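PDB 6BQ2: thermospermine synthase from Medicago truncatula, which probably transfers an aminopropyl group from decarboxylated S-adenosylmethionine to spermidine, giving thermospermine and methylthioadenosine in plant polyamine biosynthesis. Local coordinates for residues S47-G52 against I59-T64; K103-M108 against K123-V128. All coordinates share one frame; numbering follows the deposited sequence.

Contact 1: residues S47-G52 against I59-T64; sequences SILHTG and IALLDT
Leu-61 O takes two backbone donors from the facing strand, Leu-49 N at 2.8 Å and, weakly, His-50 N at 3.3 Å. The first lies nearly along the C=O axis, with a C=O...N angle of 163°. Beyond this fork the exchange is regular: Leu-61 N gives a nearly straight bond to His-50 O (3.0 Å, N-H...O 172°), while Ser-47 with Asp-63 and Gly-52 with Ile-59 each bond in both directions. Two residues, Leu-49 and His-50, thus stand against one, the definition of a classic beta bulge, here in the antiparallel hairpin of strands 39-53 and 58-64 within the tetramerisation domain. The bulge tips Leu-49 toward the partner strand, where the Leu-49 side chain slants across that of Leu-61, CD1 meeting CD2 at 4.0 Å. With CG anti to the backbone N (chi1 -172°), Leu-61 also brings CD2 to the imidazole edge of His-50, near the ring plane and 4.0 Å from ND1; Phe-140 of helix 135-144 touches both residues. On the other face, Ile-48 and Leu-62 run alongside each other, CG2 to CD2 3.9 Å apart, and the second subunit packs there, its Asn-46 on Ile-48 and its Cys-29 on Leu-62.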
loop_
_atom_site.group_PDB
_atom_site.type_symbol
_atom_site.label_atom_id
_atom_site.label_comp_id
_atom_site.label_asym_id
_atom_site.label_seq_id
_atom_site.Cartn_x
_atom_site.Cartn_y
_atom_site.Cartn_z
ATOM N N SER B 47 12.972 12.171 1.776
ATOM C CA SER B 47 13.464 11.932 3.110
ATOM C C SER B 47 12.470 12.220 4.204
ATOM O O SER B 47 11.440 12.847 3.975
ATOM C CB SER B 47 14.738 12.765 3.378
ATOM O OG SER B 47 14.406 14.106 3.428
ATOM N N ILE B 48 12.801 11.772 5.406
ATOM C CA ILE B 48 12.025 12.071 6.606
ATOM C C ILE B 48 12.909 13.010 7.412
ATOM O O ILE B 48 13.948 12.595 7.961
ATOM C CB ILE B 48 11.663 10.788 7.374
ATOM C CG1 ILE B 48 10.840 9.849 6.460
ATOM C CG2 ILE B 48 10.902 11.115 8.638
ATOM C CD1 ILE B 48 10.810 8.398 6.888
ATOM N N LEU B 49 12.566 14.300 7.394
ATOM C CA LEU B 49 13.502 15.336 7.853
ATOM C C LEU B 49 13.558 15.459 9.358
ATOM O O LEU B 49 14.650 15.521 9.937
ATOM C CB LEU B 49 13.171 16.705 7.251
ATOM C CG LEU B 49 13.327 16.828 5.728
ATOM C CD1 LEU B 49 12.751 18.137 5.214
ATOM C CD2 LEU B 49 14.807 16.734 5.349
ATOM N N HIS B 50 12.406 15.551 9.997
ATOM C CA HIS B 50 12.364 15.929 11.419
ATOM C C HIS B 50 11.093 15.401 12.019
ATOM O O HIS B 50 10.123 15.099 11.318
ATOM C CB HIS B 50 12.422 17.458 11.635
ATOM C CG HIS B 50 13.666 18.121 11.109
ATOM N ND1 HIS B 50 13.699 18.808 9.907
ATOM C CD2 HIS B 50 14.923 18.196 11.617
ATOM C CE1 HIS B 50 14.918 19.274 9.695
ATOM N NE2 HIS B 50 15.680 18.921 10.719
ATOM N N THR B 51 11.112 15.239 13.331
ATOM C CA THR B 51 9.922 14.819 14.051
ATOM C C THR B 51 9.861 15.532 15.388
ATOM O O THR B 51 10.867 16.066 15.876
ATOM C CB THR B 51 9.845 13.286 14.311
ATOM O OG1 THR B 51 10.877 12.903 15.228
ATOM C CG2 THR B 51 9.959 12.497 13.018
ATOM N N GLY B 52 8.643 15.543 15.913
ATOM C CA GLY B 52 8.351 15.831 17.322
ATOM C C GLY B 52 7.151 14.989 17.780
ATOM O O GLY B 52 6.679 14.043 17.084
ATOM N N ILE B 59 4.243 14.561 15.152
ATOM C CA ILE B 59 4.585 15.627 14.235
ATOM C C ILE B 59 5.702 15.137 13.349
ATOM O O ILE B 59 6.661 14.621 13.855
ATOM C CB ILE B 59 5.115 16.874 14.983
ATOM C CG1 ILE B 59 4.147 17.298 16.104
ATOM C CG2 ILE B 59 5.349 18.003 13.989
ATOM C CD1 ILE B 59 4.777 18.179 17.183
ATOM N N ALA B 60 5.574 15.280 12.030
ATOM C CA ALA B 60 6.660 14.904 11.109
ATOM C C ALA B 60 6.769 15.944 9.985
ATOM O O ALA B 60 5.786 16.548 9.606
ATOM C CB ALA B 60 6.401 13.527 10.534
ATOM N N LEU B 61 7.996 16.206 9.551
ATOM C CA LEU B 61 8.291 16.979 8.363
ATOM C C LEU B 61 8.980 16.066 7.356
ATOM O O LEU B 61 10.056 15.508 7.617
ATOM C CB LEU B 61 9.163 18.174 8.675
ATOM C CG LEU B 61 9.375 19.171 7.529
ATOM C CD1 LEU B 61 8.104 19.923 7.171
ATOM C CD2 LEU B 61 10.499 20.144 7.904
ATOM N N LEU B 62 8.336 15.923 6.209
ATOM C CA LEU B 62 8.783 15.008 5.163
ATOM C C LEU B 62 9.224 15.801 3.970
ATOM O O LEU B 62 8.700 16.866 3.743
ATOM C CB LEU B 62 7.636 14.089 4.750
ATOM C CG LEU B 62 6.906 13.394 5.889
ATOM C CD1 LEU B 62 5.821 12.478 5.337
ATOM C CD2 LEU B 62 7.855 12.646 6.811
ATOM N N ASP B 63 10.186 15.306 3.219
ATOM C CA ASP B 63 10.527 15.888 1.961
ATOM C C ASP B 63 9.937 14.938 0.902
ATOM O O ASP B 63 10.410 13.811 0.764
ATOM C CB ASP B 63 12.042 16.005 1.809
ATOM C CG ASP B 63 12.458 16.592 0.470
ATOM O OD1 ASP B 63 11.599 16.988 -0.328
ATOM O OD2 ASP B 63 13.668 16.680 0.191
ATOM N N THR B 64 8.877 15.381 0.245
ATOM C CA THR B 64 8.173 14.572 -0.774
ATOM C C THR B 64 8.490 15.039 -2.154
ATOM O O THR B 64 8.725 16.216 -2.380
ATOM C CB THR B 64 6.629 14.614 -0.586
ATOM O OG1 THR B 64 6.106 15.861 -1.051
ATOM C CG2 THR B 64 6.252 14.487 0.885
#

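Contact 2: residues K103-M108 against K123-V128; sequences KNVFIM and KTIDKV
Lys-103 lays its aliphatic chain beside Asp-126, the two pointing the same way, with Lys-103 CD 3.3 Å from Asp-126 OD2. Bends at chi2 (-93°) and chi4 (-144°) bring NZ to the loop that leads into strand 127-132, where it donates to a lone pair of Thr-124 O at 2.9 Å. The ammonium and Asp-126 OD2 stay 4.1 Å apart, beyond a salt bridge, but one water accepts from NZ and donates to OD2, linking the opposite charges. With an alanine in place of Lys-103, Thr-124 O would probably lose this donor and Asp-126 its water-bridged positive charge. The backbone of Lys-103 also holds the loop: its O accepts from Asp-126 N on a lone pair at 2.8 Å and from Lys-127 N. The parallel pairing then proceeds through Val-105 N to Lys-127 O (3.0 Å). On the face carrying Val-105 and Val-128, Val-105 CG2 meets Ile-125 CD1 at 3.5 Å, tighter than usual, the side chains crossing at about a right angle; farther along, Ile-107 CD1 reaches Val-128 CG1 at 3.6 Å. Strand 104-107, helix 114-120 and strand 127-132 form a Rossmann-like beta-alpha-beta unit: Leu-119 of the helix covers Val-105 and Ile-107, its Leu-120 meets Val-128, and strand 175-181 flanks strand 104-107 on its other edge.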
loop_
_atom_site.group_PDB
_atom_site.type_symbol
_atom_site.label_atom_id
_atom_site.label_comp_id
_atom_site.label_asym_id
_atom_site.label_seq_id
_atom_site.Cartn_x
_atom_site.Cartn_y
_atom_site.Cartn_z
ATOM N N LYS B 103 -7.626 45.888 11.707
ATOM C CA LYS B 103 -6.439 46.259 12.481
ATOM C C LYS B 103 -5.983 45.182 13.440
ATOM O O LYS B 103 -4.790 45.001 13.670
ATOM C CB LYS B 103 -6.749 47.504 13.318
ATOM C CG LYS B 103 -7.021 48.754 12.473
ATOM C CD LYS B 103 -5.718 49.540 12.289
ATOM C CE LYS B 103 -5.726 50.506 11.096
ATOM N NZ LYS B 103 -4.408 50.595 10.399
ATOM N N ASN B 104 -6.923 44.447 14.028
ATOM C CA ASN B 104 -6.517 43.382 14.877
ATOM C C ASN B 104 -7.275 42.105 14.598
ATOM O O ASN B 104 -8.472 42.140 14.262
ATOM C CB ASN B 104 -6.588 43.788 16.287
ATOM C CG ASN B 104 -7.966 43.958 16.778
ATOM O OD1 ASN B 104 -8.906 44.201 15.987
ATOM N ND2 ASN B 104 -8.130 43.864 18.118
ATOM N N VAL B 105 -6.526 41.017 14.723
ATOM C CA VAL B 105 -7.003 39.708 14.326
ATOM C C VAL B 105 -6.627 38.670 15.367
ATOM O O VAL B 105 -5.557 38.719 15.943
ATOM C CB VAL B 105 -6.464 39.355 12.919
ATOM C CG1 VAL B 105 -6.938 37.985 12.476
ATOM C CG2 VAL B 105 -6.955 40.386 11.915
ATOM N N PHE B 106 -7.538 37.732 15.621
ATOM C CA PHE B 106 -7.337 36.613 16.523
ATOM C C PHE B 106 -7.426 35.333 15.687
ATOM O O PHE B 106 -8.394 35.183 14.937
ATOM C CB PHE B 106 -8.410 36.606 17.610
ATOM C CG PHE B 106 -8.189 35.608 18.694
ATOM C CD1 PHE B 106 -8.669 34.332 18.583
ATOM C CD2 PHE B 106 -7.578 35.980 19.895
ATOM C CE1 PHE B 106 -8.510 33.400 19.612
ATOM C CE2 PHE B 106 -7.409 35.075 20.928
ATOM C CZ PHE B 106 -7.870 33.780 20.798
ATOM N N ILE B 107 -6.394 34.491 15.796
ATOM C CA ILE B 107 -6.397 33.172 15.141
ATOM C C ILE B 107 -6.681 32.086 16.162
ATOM O O ILE B 107 -5.922 31.960 17.105
ATOM C CB ILE B 107 -5.070 32.833 14.463
ATOM C CG1 ILE B 107 -4.610 33.944 13.510
ATOM C CG2 ILE B 107 -5.271 31.526 13.665
ATOM C CD1 ILE B 107 -3.136 33.856 13.191
ATOM N N MET B 108 -7.743 31.267 15.941
ATOM C CA MET B 108 -7.927 30.037 16.670
ATOM C C MET B 108 -7.142 28.929 15.982
ATOM O O MET B 108 -7.525 28.513 14.882
ATOM C CB MET B 108 -9.419 29.656 16.762
ATOM C CG MET B 108 -10.290 30.773 17.264
ATOM S SD MET B 108 -11.972 30.242 17.574
ATOM C CE MET B 108 -12.549 29.776 15.974
ATOM N N LYS B 123 -1.100 45.639 5.149
ATOM C CA LYS B 123 -0.493 46.815 5.820
ATOM C C LYS B 123 -1.391 47.435 6.894
ATOM O O LYS B 123 -0.884 48.150 7.748
ATOM C CB LYS B 123 -0.123 47.884 4.797
ATOM C CG LYS B 123 0.828 47.450 3.711
ATOM C CD LYS B 123 0.639 48.395 2.510
ATOM C CE LYS B 123 1.071 47.821 1.181
ATOM N NZ LYS B 123 1.083 48.855 0.103
ATOM N N THR B 124 -2.710 47.199 6.830
ATOM C CA THR B 124 -3.654 47.744 7.814
ATOM C C THR B 124 -3.469 47.139 9.202
ATOM O O THR B 124 -3.813 47.737 10.233
ATOM C CB THR B 124 -5.146 47.521 7.383
ATOM O OG1 THR B 124 -5.435 46.121 7.244
ATOM C CG2 THR B 124 -5.430 48.153 6.041
ATOM N N ILE B 125 -2.977 45.915 9.228
ATOM C CA ILE B 125 -2.891 45.137 10.455
ATOM C C ILE B 125 -1.864 45.708 11.426
ATOM O O ILE B 125 -0.704 45.953 11.036
ATOM C CB ILE B 125 -2.540 43.654 10.110
ATOM C CG1 ILE B 125 -3.746 42.992 9.423
ATOM C CG2 ILE B 125 -2.087 42.851 11.308
ATOM C CD1 ILE B 125 -4.892 42.714 10.338
ATOM N N ASP B 126 -2.310 45.883 12.681
ATOM C CA ASP B 126 -1.460 46.313 13.814
ATOM C C ASP B 126 -1.130 45.190 14.806
ATOM O O ASP B 126 -0.061 45.231 15.459
ATOM C CB ASP B 126 -2.150 47.444 14.585
ATOM C CG ASP B 126 -2.142 48.790 13.824
ATOM O OD1 ASP B 126 -1.350 48.979 12.872
ATOM O OD2 ASP B 126 -2.955 49.659 14.165
ATOM N N LYS B 127 -2.033 44.213 14.953
ATOM C CA LYS B 127 -1.830 43.113 15.896
ATOM C C LYS B 127 -2.496 41.835 15.412
ATOM O O LYS B 127 -3.662 41.862 14.999
ATOM C CB LYS B 127 -2.435 43.461 17.231
ATOM C CG LYS B 127 -2.010 42.560 18.358
ATOM C CD LYS B 127 -2.619 43.063 19.672
ATOM C CE LYS B 127 -3.983 42.422 19.925
ATOM N NZ LYS B 127 -4.127 42.090 21.369
ATOM N N VAL B 128 -1.757 40.742 15.483
ATOM C CA VAL B 128 -2.273 39.384 15.281
ATOM C C VAL B 128 -2.001 38.595 16.546
ATOM O O VAL B 128 -0.854 38.546 17.008
ATOM C CB VAL B 128 -1.581 38.662 14.104
ATOM C CG1 VAL B 128 -2.106 37.244 13.947
ATOM C CG2 VAL B 128 -1.787 39.440 12.824
HETATM O O HOH W 1 -3.316 51.943 12.377
#

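How the contacts relate
Contact 1 closes before contact 2 opens along the chain, and the two do not touch: their centres are 31 Å apart and their nearest atoms about 16 Å. They share no sheet. Segments 47-52 and 59-64 belong to the five-stranded antiparallel sheet of the tetramerisation domain, whereas 103-108 and 123-128 pair near one side of the mixed seven-stranded sheet of the synthase domain. One end of each nevertheless comes near residues that bind adenosine. Between side chains, Ile-59 of contact 1 lies about 5 Å from Gln-57, and Ile-107 of contact 2 about 7 Å from Asp-132, consistent with an adenosine pocket assembled from both domains.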